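PDB 7B5T: GntR family transcriptional regulator from Streptococcus agalactiae, which represses transcription, probably binding DNA through a GntR-type winged-helix domain, and binds the second messenger c-di-AMP through its C-terminal TrkA-C (RCK_C) domain. Local coordinates for residues A138-I143 with E199-R204; S148-K153 with T207-R212; K153-L158 with P183-E188; V169-E174 with D191-V196. All coordinates share one frame; numbering follows the deposited sequence.

Interaction 1. Residues A138-I143 with E199-R204; sequences APYEII and EDVYAR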
# COMPACT_ATOMS: atom_id res chain seq x y z
N ALA A 138 -36.01 3.69 0.16
CA ALA A 138 -35.07 3.53 -0.94
C ALA A 138 -34.50 2.11 -0.94
O ALA A 138 -34.05 1.64 0.11
CB ALA A 138 -33.95 4.56 -0.84
N PRO A 139 -34.51 1.41 -2.06
CA PRO A 139 -34.09 0.01 -2.07
C PRO A 139 -32.58 -0.19 -2.12
O PRO A 139 -31.82 0.66 -2.60
CB PRO A 139 -34.74 -0.54 -3.35
CG PRO A 139 -34.77 0.65 -4.26
CD PRO A 139 -34.99 1.86 -3.38
N TYR A 140 -32.16 -1.35 -1.62
CA TYR A 140 -30.82 -1.88 -1.82
C TYR A 140 -30.84 -2.92 -2.93
O TYR A 140 -31.89 -3.42 -3.34
CB TYR A 140 -30.25 -2.55 -0.57
CG TYR A 140 -30.01 -1.68 0.63
CD1 TYR A 140 -28.91 -0.84 0.68
CD2 TYR A 140 -30.83 -1.75 1.75
CE1 TYR A 140 -28.66 -0.06 1.79
CE2 TYR A 140 -30.59 -0.98 2.85
CZ TYR A 140 -29.50 -0.13 2.87
OH TYR A 140 -29.26 0.64 3.98
N GLU A 141 -29.65 -3.23 -3.43
CA GLU A 141 -29.47 -4.27 -4.44
C GLU A 141 -28.24 -5.10 -4.10
O GLU A 141 -27.15 -4.55 -3.92
CB GLU A 141 -29.35 -3.66 -5.84
CG GLU A 141 -29.16 -4.67 -6.94
CD GLU A 141 -29.12 -4.01 -8.29
OE1 GLU A 141 -28.65 -2.85 -8.37
OE2 GLU A 141 -29.56 -4.65 -9.27
N ILE A 142 -28.42 -6.42 -4.00
CA ILE A 142 -27.30 -7.33 -3.82
C ILE A 142 -27.19 -8.16 -5.09
O ILE A 142 -28.17 -8.35 -5.82
CB ILE A 142 -27.41 -8.28 -2.61
CG1 ILE A 142 -28.74 -9.05 -2.61
CG2 ILE A 142 -27.15 -7.53 -1.30
CD1 ILE A 142 -28.71 -10.34 -1.81
N ILE A 143 -25.99 -8.65 -5.35
CA ILE A 143 -25.70 -9.45 -6.53
C ILE A 143 -25.40 -10.85 -6.00
O ILE A 143 -24.41 -11.06 -5.29
CB ILE A 143 -24.52 -8.85 -7.32
CG1 ILE A 143 -24.71 -7.34 -7.52
CG2 ILE A 143 -24.42 -9.46 -8.69
CD1 ILE A 143 -23.46 -6.60 -7.99
N GLU A 199 -30.88 0.00 8.17
CA GLU A 199 -29.49 0.23 7.81
C GLU A 199 -28.66 -1.04 7.64
O GLU A 199 -27.75 -1.08 6.81
CB GLU A 199 -28.86 1.13 8.88
CG GLU A 199 -28.86 0.54 10.31
CD GLU A 199 -30.18 0.75 11.05
OE1 GLU A 199 -31.18 1.16 10.42
OE2 GLU A 199 -30.22 0.50 12.27
N ASP A 200 -28.96 -2.09 8.41
CA ASP A 200 -28.17 -3.32 8.41
C ASP A 200 -28.75 -4.47 7.60
O ASP A 200 -28.22 -5.59 7.68
CB ASP A 200 -27.89 -3.74 9.85
CG ASP A 200 -26.99 -2.75 10.56
OD1 ASP A 200 -26.51 -1.81 9.89
OD2 ASP A 200 -26.75 -2.91 11.77
N VAL A 201 -29.84 -4.27 6.84
CA VAL A 201 -30.41 -5.40 6.12
C VAL A 201 -29.51 -5.85 4.97
O VAL A 201 -29.50 -7.03 4.61
CB VAL A 201 -31.83 -5.08 5.61
CG1 VAL A 201 -32.76 -4.77 6.76
CG2 VAL A 201 -31.79 -3.94 4.59
N TYR A 202 -28.74 -4.93 4.38
CA TYR A 202 -27.80 -5.33 3.34
C TYR A 202 -26.78 -6.32 3.90
O TYR A 202 -26.50 -7.35 3.28
CB TYR A 202 -27.10 -4.10 2.76
CG TYR A 202 -26.33 -4.35 1.48
CD1 TYR A 202 -25.14 -5.07 1.46
CD2 TYR A 202 -26.81 -3.86 0.28
CE1 TYR A 202 -24.46 -5.29 0.27
CE2 TYR A 202 -26.14 -4.07 -0.91
CZ TYR A 202 -24.97 -4.79 -0.91
OH TYR A 202 -24.31 -4.99 -2.10
N ALA A 203 -26.22 -6.01 5.07
CA ALA A 203 -25.32 -6.94 5.73
C ALA A 203 -25.99 -8.29 5.97
O ALA A 203 -25.40 -9.34 5.71
CB ALA A 203 -24.83 -6.34 7.06
N ARG A 204 -27.23 -8.27 6.47
CA ARG A 204 -27.93 -9.52 6.72
C ARG A 204 -28.18 -10.29 5.43
O ARG A 204 -28.03 -11.52 5.39
CB ARG A 204 -29.25 -9.26 7.45
CG ARG A 204 -29.09 -8.71 8.86
CD ARG A 204 -30.44 -8.56 9.54
NE ARG A 204 -30.39 -7.72 10.73
CZ ARG A 204 -30.81 -6.46 10.75
NH1 ARG A 204 -31.31 -5.92 9.64
NH2 ARG A 204 -30.75 -5.74 11.86
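Y202 reaches from the first turn of helix 201-209 across the start of strand 140-143, and its ring overlaps two side chains of that strand. With Y140 it forms an offset edge-to-face pair: the edge of Y202 is turned to the face of Y140, the centroids are 5.7 Å apart and the planes meet at 74°. The same tyrosine also supplies a CH-pi contact, because Y202 CB stands almost straight above the centre of the Y140 ring, 4.3 Å from the centroid. A first torsion that sets Y202 CG opposite the backbone N (chi1 -167°) sends the ring onward along the strand, where I142 CG2 lies over one of its faces, 3.7 Å from the ring centroid. At the ring's edge, near its plane, lies E141 O, to which Y202 OH gives a weak hydrogen bond of 3.4 Å. V201, one residue earlier in the helix, adds a further apolar touch, with V201 CG2 3.6 Å from Y140 CE2.

The contact is a piece of the alpha-beta packing of the TrkA-C domain, in which a C-terminal helix lies against the outermost strand of the sheet within this chain. Strand 140-143 pairs with strand 192-196. The phenol of Y140 has a weak hydrogen bond to R129 of the second subunit, and Y202 also packs on Q127 of that subunit. Since aromatic faces, edges and methyl groups carry nearly all of this buried contact, the helix is held to the strand chiefly by dispersion, with one weak polar bond in support.

Interaction 2. Residues S148-K153 with T207-R212; sequences SEHLGK and TYFNLR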
# COMPACT_ATOMS: atom_id res chain seq x y z
N SER A 148 -22.51 -19.82 -3.37
CA SER A 148 -23.94 -19.81 -3.15
C SER A 148 -24.34 -21.09 -2.45
O SER A 148 -23.67 -22.13 -2.56
CB SER A 148 -24.72 -19.69 -4.47
OG SER A 148 -24.04 -18.91 -5.44
N GLU A 149 -25.47 -21.00 -1.77
CA GLU A 149 -25.99 -22.04 -0.90
C GLU A 149 -27.42 -22.39 -1.31
O GLU A 149 -27.61 -23.37 -2.04
CB GLU A 149 -25.81 -21.61 0.57
CG GLU A 149 -26.63 -20.37 0.99
CD GLU A 149 -26.06 -19.05 0.49
OE1 GLU A 149 -25.21 -19.07 -0.41
OE2 GLU A 149 -26.49 -18.00 0.99
N HIS A 150 -28.42 -21.60 -0.91
CA HIS A 150 -29.84 -21.93 -1.17
C HIS A 150 -30.35 -21.24 -2.44
O HIS A 150 -31.29 -20.43 -2.33
CB HIS A 150 -30.71 -21.60 0.06
CG HIS A 150 -30.33 -20.36 0.78
ND1 HIS A 150 -29.97 -20.36 2.11
CD2 HIS A 150 -30.26 -19.07 0.37
CE1 HIS A 150 -29.68 -19.13 2.49
NE2 HIS A 150 -29.86 -18.32 1.44
N LEU A 151 -29.78 -21.57 -3.60
CA LEU A 151 -30.28 -21.00 -4.88
C LEU A 151 -31.29 -21.98 -5.50
O LEU A 151 -31.12 -23.20 -5.31
CB LEU A 151 -29.09 -20.71 -5.81
CG LEU A 151 -28.33 -21.92 -6.36
CD1 LEU A 151 -27.75 -21.60 -7.73
CD2 LEU A 151 -27.22 -22.35 -5.41
N GLY A 152 -32.31 -21.46 -6.18
CA GLY A 152 -33.35 -22.31 -6.79
C GLY A 152 -34.43 -22.63 -5.77
O GLY A 152 -34.99 -23.74 -5.83
N LYS A 153 -34.71 -21.69 -4.87
CA LYS A 153 -35.69 -21.95 -3.79
C LYS A 153 -36.71 -20.81 -3.71
O LYS A 153 -36.28 -19.64 -3.78
CB LYS A 153 -34.98 -22.16 -2.46
CG LYS A 153 -34.12 -23.42 -2.37
CD LYS A 153 -33.42 -23.56 -1.04
CE LYS A 153 -32.59 -24.83 -0.95
NZ LYS A 153 -31.89 -24.94 0.35
N THR A 207 -24.68 -11.83 4.34
CA THR A 207 -24.34 -13.06 5.06
C THR A 207 -25.28 -14.20 4.69
O THR A 207 -24.86 -15.36 4.61
CB THR A 207 -24.35 -12.82 6.57
OG1 THR A 207 -23.64 -11.62 6.89
CG2 THR A 207 -23.70 -13.99 7.31
N TYR A 208 -26.56 -13.88 4.46
CA TYR A 208 -27.55 -14.92 4.21
C TYR A 208 -27.44 -15.51 2.80
O TYR A 208 -27.52 -16.73 2.64
CB TYR A 208 -28.94 -14.36 4.47
CG TYR A 208 -30.06 -15.36 4.34
CD1 TYR A 208 -31.03 -15.23 3.36
CD2 TYR A 208 -30.15 -16.43 5.23
CE1 TYR A 208 -32.06 -16.15 3.26
CE2 TYR A 208 -31.16 -17.35 5.13
CZ TYR A 208 -32.12 -17.21 4.15
OH TYR A 208 -33.13 -18.13 4.05
N PHE A 209 -27.27 -14.67 1.77
CA PHE A 209 -27.26 -15.15 0.39
C PHE A 209 -25.88 -15.34 -0.24
O PHE A 209 -25.67 -16.36 -0.90
CB PHE A 209 -28.10 -14.23 -0.52
CG PHE A 209 -29.58 -14.51 -0.48
CD1 PHE A 209 -30.09 -15.68 -1.05
CD2 PHE A 209 -30.47 -13.61 0.08
CE1 PHE A 209 -31.45 -15.94 -1.03
CE2 PHE A 209 -31.83 -13.87 0.10
CZ PHE A 209 -32.32 -15.04 -0.46
N ASN A 210 -24.95 -14.39 -0.13
CA ASN A 210 -23.66 -14.53 -0.82
C ASN A 210 -22.57 -15.07 0.10
O ASN A 210 -21.39 -14.73 -0.03
CB ASN A 210 -23.24 -13.20 -1.46
CG ASN A 210 -24.24 -12.65 -2.47
OD1 ASN A 210 -24.88 -13.39 -3.21
ND2 ASN A 210 -24.34 -11.32 -2.53
N LEU A 211 -22.94 -15.98 1.00
CA LEU A 211 -22.00 -16.54 1.96
C LEU A 211 -22.55 -17.87 2.45
O LEU A 211 -23.70 -17.94 2.89
CB LEU A 211 -21.80 -15.54 3.11
CG LEU A 211 -20.79 -14.39 3.03
CD1 LEU A 211 -21.48 -13.18 2.42
CD2 LEU A 211 -20.33 -14.02 4.43
N ARG A 212 -21.74 -18.93 2.35
CA ARG A 212 -22.14 -20.26 2.77
C ARG A 212 -21.78 -20.51 4.24
O ARG A 212 -22.65 -20.76 5.07
CB ARG A 212 -21.50 -21.33 1.89
CG ARG A 212 -22.02 -21.38 0.46
CD ARG A 212 -21.63 -22.69 -0.21
NE ARG A 212 -22.26 -23.84 0.44
CZ ARG A 212 -23.26 -24.54 -0.08
NH1 ARG A 212 -23.77 -25.56 0.59
NH2 ARG A 212 -23.75 -24.22 -1.27
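The backbones approach where the chain leaves helix 201-209: S148 and N210 bring their CA atoms to 5.8 Å, and E149 and R212 theirs to 5.6 Å. Segment 148-153 has no regular structure, whereas 207-212 ends the helix and the modelled chain, N210 being the first residue to depart from helical angles. The side chains form an aromatic cluster of H150, Y208 and F209. H150 lies obliquely over a face of Y208, with H150 CE1 3.5 Å from Y208 CZ and the planes at 40°. Toward F209 it turns an edge, in an offset edge-to-face pair with planes at 86° and H150 CD2 3.6 Å from F209 CE1. A chi1 of 38° places H150 CG between the backbone N and the carbonyl carbon, carrying the imidazole to both helix residues. R212 folds back through a bend at chi3, laying one face of its guanidinium over E149 CB, while R212 NH2 comes up to S148 O in a hydrogen bond modelled so short that its length is doubtful.

The loop thereby closes onto the C-terminal helix of the TrkA-C domain, beside residues seen to bind c-di-AMP: the Y208 side chain is about 6 Å from that of N159, the F209 side chain about 5 Å from that of I168. H150 packs on L158, whose O bonds Y208 OH; Y208 packs on helix 160-164, and F209 on I142 of strand 140-143.

Interaction 3. Residues K153-L158 with P183-E188; sequences KSIGEL and PFSVIE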
# COMPACT_ATOMS: atom_id res chain seq x y z
N LYS A 153 -34.71 -21.69 -4.87
CA LYS A 153 -35.69 -21.95 -3.79
C LYS A 153 -36.71 -20.81 -3.71
O LYS A 153 -36.28 -19.64 -3.78
CB LYS A 153 -34.98 -22.16 -2.46
CG LYS A 153 -34.12 -23.42 -2.37
CD LYS A 153 -33.42 -23.56 -1.04
CE LYS A 153 -32.59 -24.83 -0.95
NZ LYS A 153 -31.89 -24.94 0.35
N SER A 154 -37.99 -21.14 -3.58
CA SER A 154 -39.03 -20.15 -3.41
C SER A 154 -38.79 -19.27 -2.19
O SER A 154 -38.19 -19.68 -1.20
CB SER A 154 -40.37 -20.87 -3.27
OG SER A 154 -40.77 -20.91 -1.93
N ILE A 155 -39.27 -18.02 -2.29
CA ILE A 155 -39.07 -17.04 -1.22
C ILE A 155 -39.81 -17.45 0.04
O ILE A 155 -39.30 -17.29 1.15
CB ILE A 155 -39.57 -15.65 -1.67
CG1 ILE A 155 -39.27 -15.34 -3.12
CG2 ILE A 155 -38.93 -14.58 -0.82
CD1 ILE A 155 -37.87 -15.01 -3.30
N GLY A 156 -41.02 -17.99 -0.12
CA GLY A 156 -41.79 -18.38 1.04
C GLY A 156 -41.11 -19.48 1.82
O GLY A 156 -41.06 -19.45 3.05
N GLU A 157 -40.53 -20.44 1.10
CA GLU A 157 -39.82 -21.55 1.72
C GLU A 157 -38.51 -21.11 2.36
O GLU A 157 -37.99 -21.84 3.22
CB GLU A 157 -39.55 -22.58 0.63
CG GLU A 157 -40.80 -23.25 0.09
CD GLU A 157 -40.50 -24.22 -1.04
OE1 GLU A 157 -39.35 -24.23 -1.52
OE2 GLU A 157 -41.42 -24.98 -1.42
N LEU A 158 -37.98 -19.95 1.98
CA LEU A 158 -36.70 -19.48 2.49
C LEU A 158 -36.79 -18.72 3.80
O LEU A 158 -35.77 -18.61 4.49
CB LEU A 158 -36.02 -18.60 1.44
CG LEU A 158 -35.43 -19.50 0.37
CD1 LEU A 158 -34.70 -18.71 -0.70
CD2 LEU A 158 -34.50 -20.57 0.99
N PRO A 183 -44.15 -15.15 -3.32
CA PRO A 183 -43.40 -16.25 -2.68
C PRO A 183 -42.98 -17.39 -3.60
O PRO A 183 -41.95 -18.02 -3.33
CB PRO A 183 -44.36 -16.74 -1.59
CG PRO A 183 -45.71 -16.33 -2.06
CD PRO A 183 -45.51 -15.03 -2.78
N PHE A 184 -43.73 -17.71 -4.67
CA PHE A 184 -43.29 -18.81 -5.53
C PHE A 184 -42.20 -18.42 -6.51
O PHE A 184 -41.88 -19.24 -7.38
CB PHE A 184 -44.44 -19.39 -6.36
CG PHE A 184 -45.36 -20.32 -5.62
CD1 PHE A 184 -45.09 -20.75 -4.34
CD2 PHE A 184 -46.48 -20.81 -6.27
CE1 PHE A 184 -45.96 -21.63 -3.70
CE2 PHE A 184 -47.34 -21.68 -5.65
CZ PHE A 184 -47.08 -22.10 -4.36
N SER A 185 -41.51 -17.31 -6.32
CA SER A 185 -40.54 -16.92 -7.33
C SER A 185 -39.19 -17.49 -6.92
O SER A 185 -38.83 -17.48 -5.75
CB SER A 185 -40.48 -15.40 -7.47
OG SER A 185 -40.20 -14.78 -6.23
N VAL A 186 -38.47 -18.02 -7.91
CA VAL A 186 -37.28 -18.80 -7.64
C VAL A 186 -36.08 -17.99 -8.10
O VAL A 186 -36.14 -17.30 -9.12
CB VAL A 186 -37.35 -20.18 -8.33
CG1 VAL A 186 -36.03 -20.58 -8.97
CG2 VAL A 186 -37.88 -21.24 -7.36
N ILE A 187 -35.01 -18.04 -7.32
CA ILE A 187 -33.80 -17.28 -7.59
C ILE A 187 -32.66 -18.23 -7.92
O ILE A 187 -32.43 -19.21 -7.21
CB ILE A 187 -33.38 -16.36 -6.43
CG1 ILE A 187 -34.53 -15.48 -5.98
CG2 ILE A 187 -32.17 -15.50 -6.85
CD1 ILE A 187 -35.43 -16.18 -5.04
N GLU A 188 -31.92 -17.90 -8.96
CA GLU A 188 -30.73 -18.64 -9.33
C GLU A 188 -29.55 -17.69 -9.20
O GLU A 188 -29.70 -16.52 -8.84
CB GLU A 188 -30.85 -19.20 -10.75
CG GLU A 188 -31.80 -20.38 -10.88
CD GLU A 188 -31.36 -21.57 -10.05
OE1 GLU A 188 -30.14 -21.80 -9.95
OE2 GLU A 188 -32.23 -22.29 -9.52
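I155 and I187 touch through their terminal methyls, I155 CD1 meeting I187 CD1 with the two side chains crossing at about a right angle. The chi1 of I155 (-38°) turns CG1 to the side opposite the carbonyl carbon, and the branch passes over S185: I155 CG1 is 3.3 Å from S185 OG. V186 reaches the chain ahead of the helix from the other segment, its CG2 lying 3.8 Å from S154 N; where they touch, the two chains run in nearly opposite directions. P183 contributes on two counts. Its CB packs 4.0 Å from G156 CA, where a glycine lets the proline come close to the backbone, and its carbonyl oxygen faces the start of the helix, receiving weak hydrogen bonds from I155 N, which is strongly bent at 123°, and from G156 N, which is nearly straight.

Helix 155-158 is a single, weakly bonded turn with an N-cap: S154 OG accepts from E157 N at 3.1 Å. The cap serine and P183 O therefore divide the amide N-H groups of the first turn between them, and one of the two acceptors belongs to a loop brought in from elsewhere in the TrkA-C domain.

Further out, the hydroxyl of S185 is turned to G182 O, to which it is hydrogen-bonded, so its contact with I155 is made alongside a polar group already engaged. I155 also packs on I168, which contacts c-di-AMP in a ligand-bound structure of this protein. N159, also seen to bind that ligand, follows helix 155-158; no c-di-AMP is bound to this chain. S185 rests on I171 of strand 167-172.

Interaction 4. Residues V169-E174 with D191-V196; sequences VAIEHE and DHIFFV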
# COMPACT_ATOMS: atom_id res chain seq x y z
N VAL A 169 -38.39 -6.92 -2.92
CA VAL A 169 -39.32 -6.14 -3.72
C VAL A 169 -39.13 -6.32 -5.22
O VAL A 169 -40.09 -6.09 -5.98
CB VAL A 169 -39.23 -4.64 -3.35
CG1 VAL A 169 -39.57 -4.44 -1.89
CG2 VAL A 169 -37.86 -4.09 -3.67
N ALA A 170 -37.95 -6.71 -5.70
CA ALA A 170 -37.74 -6.82 -7.13
C ALA A 170 -36.62 -7.81 -7.41
O ALA A 170 -35.73 -8.01 -6.59
CB ALA A 170 -37.40 -5.46 -7.74
N ILE A 171 -36.68 -8.43 -8.60
CA ILE A 171 -35.72 -9.45 -8.99
C ILE A 171 -35.37 -9.28 -10.47
O ILE A 171 -36.26 -9.25 -11.32
CB ILE A 171 -36.25 -10.87 -8.74
CG1 ILE A 171 -36.37 -11.15 -7.24
CG2 ILE A 171 -35.37 -11.91 -9.40
CD1 ILE A 171 -37.17 -12.38 -6.90
N GLU A 172 -34.07 -9.15 -10.76
CA GLU A 172 -33.56 -9.14 -12.13
C GLU A 172 -32.96 -10.51 -12.40
O GLU A 172 -31.83 -10.81 -11.99
CB GLU A 172 -32.52 -8.04 -12.34
CG GLU A 172 -32.08 -7.90 -13.80
CD GLU A 172 -31.23 -6.67 -14.06
OE1 GLU A 172 -30.58 -6.19 -13.11
OE2 GLU A 172 -31.21 -6.20 -15.21
N HIS A 173 -33.71 -11.36 -13.10
CA HIS A 173 -33.29 -12.73 -13.37
C HIS A 173 -32.98 -12.81 -14.86
O HIS A 173 -33.89 -12.74 -15.70
CB HIS A 173 -34.37 -13.74 -12.99
CG HIS A 173 -33.99 -15.16 -13.26
ND1 HIS A 173 -33.16 -15.88 -12.43
CD2 HIS A 173 -34.30 -15.99 -14.29
CE1 HIS A 173 -32.99 -17.10 -12.92
NE2 HIS A 173 -33.67 -17.19 -14.05
N GLU A 174 -31.69 -12.95 -15.17
CA GLU A 174 -31.23 -13.08 -16.55
C GLU A 174 -31.69 -11.87 -17.37
O GLU A 174 -32.22 -11.99 -18.47
CB GLU A 174 -31.76 -14.38 -17.15
CG GLU A 174 -31.06 -15.63 -16.62
CD GLU A 174 -31.74 -16.91 -17.07
OE1 GLU A 174 -32.61 -16.84 -17.96
OE2 GLU A 174 -31.42 -17.98 -16.51
N ASP A 191 -28.30 -13.25 -10.40
CA ASP A 191 -29.45 -12.37 -10.31
C ASP A 191 -29.16 -11.17 -9.40
O ASP A 191 -28.33 -11.23 -8.49
CB ASP A 191 -30.66 -13.13 -9.77
CG ASP A 191 -30.95 -14.38 -10.56
OD1 ASP A 191 -30.42 -14.51 -11.68
OD2 ASP A 191 -31.71 -15.24 -10.06
N HIS A 192 -29.85 -10.08 -9.69
CA HIS A 192 -29.85 -8.89 -8.85
C HIS A 192 -31.12 -8.87 -8.00
O HIS A 192 -32.23 -8.94 -8.54
CB HIS A 192 -29.73 -7.65 -9.73
CG HIS A 192 -28.54 -7.69 -10.62
ND1 HIS A 192 -27.40 -6.94 -10.40
CD2 HIS A 192 -28.30 -8.41 -11.75
CE1 HIS A 192 -26.52 -7.20 -11.35
NE2 HIS A 192 -27.04 -8.09 -12.18
N ILE A 193 -30.96 -8.79 -6.68
CA ILE A 193 -32.08 -8.84 -5.73
C ILE A 193 -32.24 -7.47 -5.09
O ILE A 193 -31.30 -6.97 -4.45
CB ILE A 193 -31.87 -9.91 -4.65
CG1 ILE A 193 -31.83 -11.31 -5.27
CG2 ILE A 193 -32.98 -9.84 -3.62
CD1 ILE A 193 -33.08 -11.69 -6.00
N PHE A 194 -33.42 -6.88 -5.24
CA PHE A 194 -33.74 -5.60 -4.61
C PHE A 194 -34.58 -5.82 -3.36
O PHE A 194 -35.49 -6.65 -3.35
CB PHE A 194 -34.50 -4.68 -5.58
CG PHE A 194 -33.72 -4.30 -6.81
CD1 PHE A 194 -33.60 -5.18 -7.87
CD2 PHE A 194 -33.12 -3.05 -6.90
CE1 PHE A 194 -32.89 -4.82 -9.01
CE2 PHE A 194 -32.41 -2.69 -8.03
CZ PHE A 194 -32.30 -3.58 -9.09
N PHE A 195 -34.28 -5.06 -2.31
CA PHE A 195 -34.95 -5.25 -1.03
C PHE A 195 -34.94 -3.94 -0.25
O PHE A 195 -34.15 -3.03 -0.53
CB PHE A 195 -34.29 -6.37 -0.21
CG PHE A 195 -32.80 -6.19 -0.01
CD1 PHE A 195 -31.90 -6.53 -1.01
CD2 PHE A 195 -32.31 -5.69 1.19
CE1 PHE A 195 -30.54 -6.37 -0.82
CE2 PHE A 195 -30.94 -5.53 1.38
CZ PHE A 195 -30.06 -5.88 0.37
N VAL A 196 -35.84 -3.85 0.73
CA VAL A 196 -35.95 -2.69 1.59
C VAL A 196 -35.85 -3.14 3.04
O VAL A 196 -36.10 -4.30 3.38
CB VAL A 196 -37.26 -1.90 1.37
CG1 VAL A 196 -37.28 -1.29 -0.03
CG2 VAL A 196 -38.46 -2.79 1.59
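V169-E172 and H192-V196 are adjacent antiparallel strands in the sheet of the TrkA-C domain, their axes 4.8 Å apart. The pairing includes a classic beta bulge, where V169 and A170 both lie opposite F194.

Backbone hydrogen bonds make the frame. At the bulge F194 O is gripped by V169 N at 2.9 Å and more weakly by A170 N, while F194 N returns a bond to A170 O. Farther along, E172 and H192 form a hydrogen-bonded pair in which E172 N points nearly straight at H192 O (178°), in the carbonyl plane. Between this pair and A170-F194, I171 and I193 form a non-hydrogen-bonded pair.

Apolar contacts occupy both faces. On the face of I171 and I193 the two isoleucines lie side by side, I171 CG1 touching I193 CD1 at 3.6 Å. On the other, A170 CB packs against F194 CB at 3.7 Å, and the ring of F194 is stacked on F177. V169 CG1 meets V196 CG2 at 4.0 Å beside the second subunit, whose own V169 packs against both valines.

Polar side chains gather at the end away from the bulge. E172, extended with CG opposite its backbone N, runs alongside H192, its OE1 3.5 Å from H192 CD2. Past the strand ends, D191 carries two partners on one oxygen: E188 N and H173. H173 ND1 donates to D191 OD2 at 2.9 Å; the oxygen lies in the plane of the imidazole, but the donor stands above the carboxylate plane, 41° out of it.

All four contacts belong to the TrkA-C domain, but their chemistry changes with depth. Interactions 1 and 4 are buried and work on neighbouring strands of one sheet, 140-143 and 192-196; the former covers strand 140-143 with aromatic and methyl groups, the latter joins strands through antiparallel backbone bonds interrupted by a bulge, and both reach the second subunit. Interaction 2 is partly buried and uses the other end of helix 201-209, mixing an aromatic cluster with the folded-back R212 side chain. Interaction 3, at the surface and untouched by other chains of the assembly, combines weak backbone bonds at a helix start with isoleucine packing; it shares K153 with interaction 2 and packs on interaction 4 through I187 and I193.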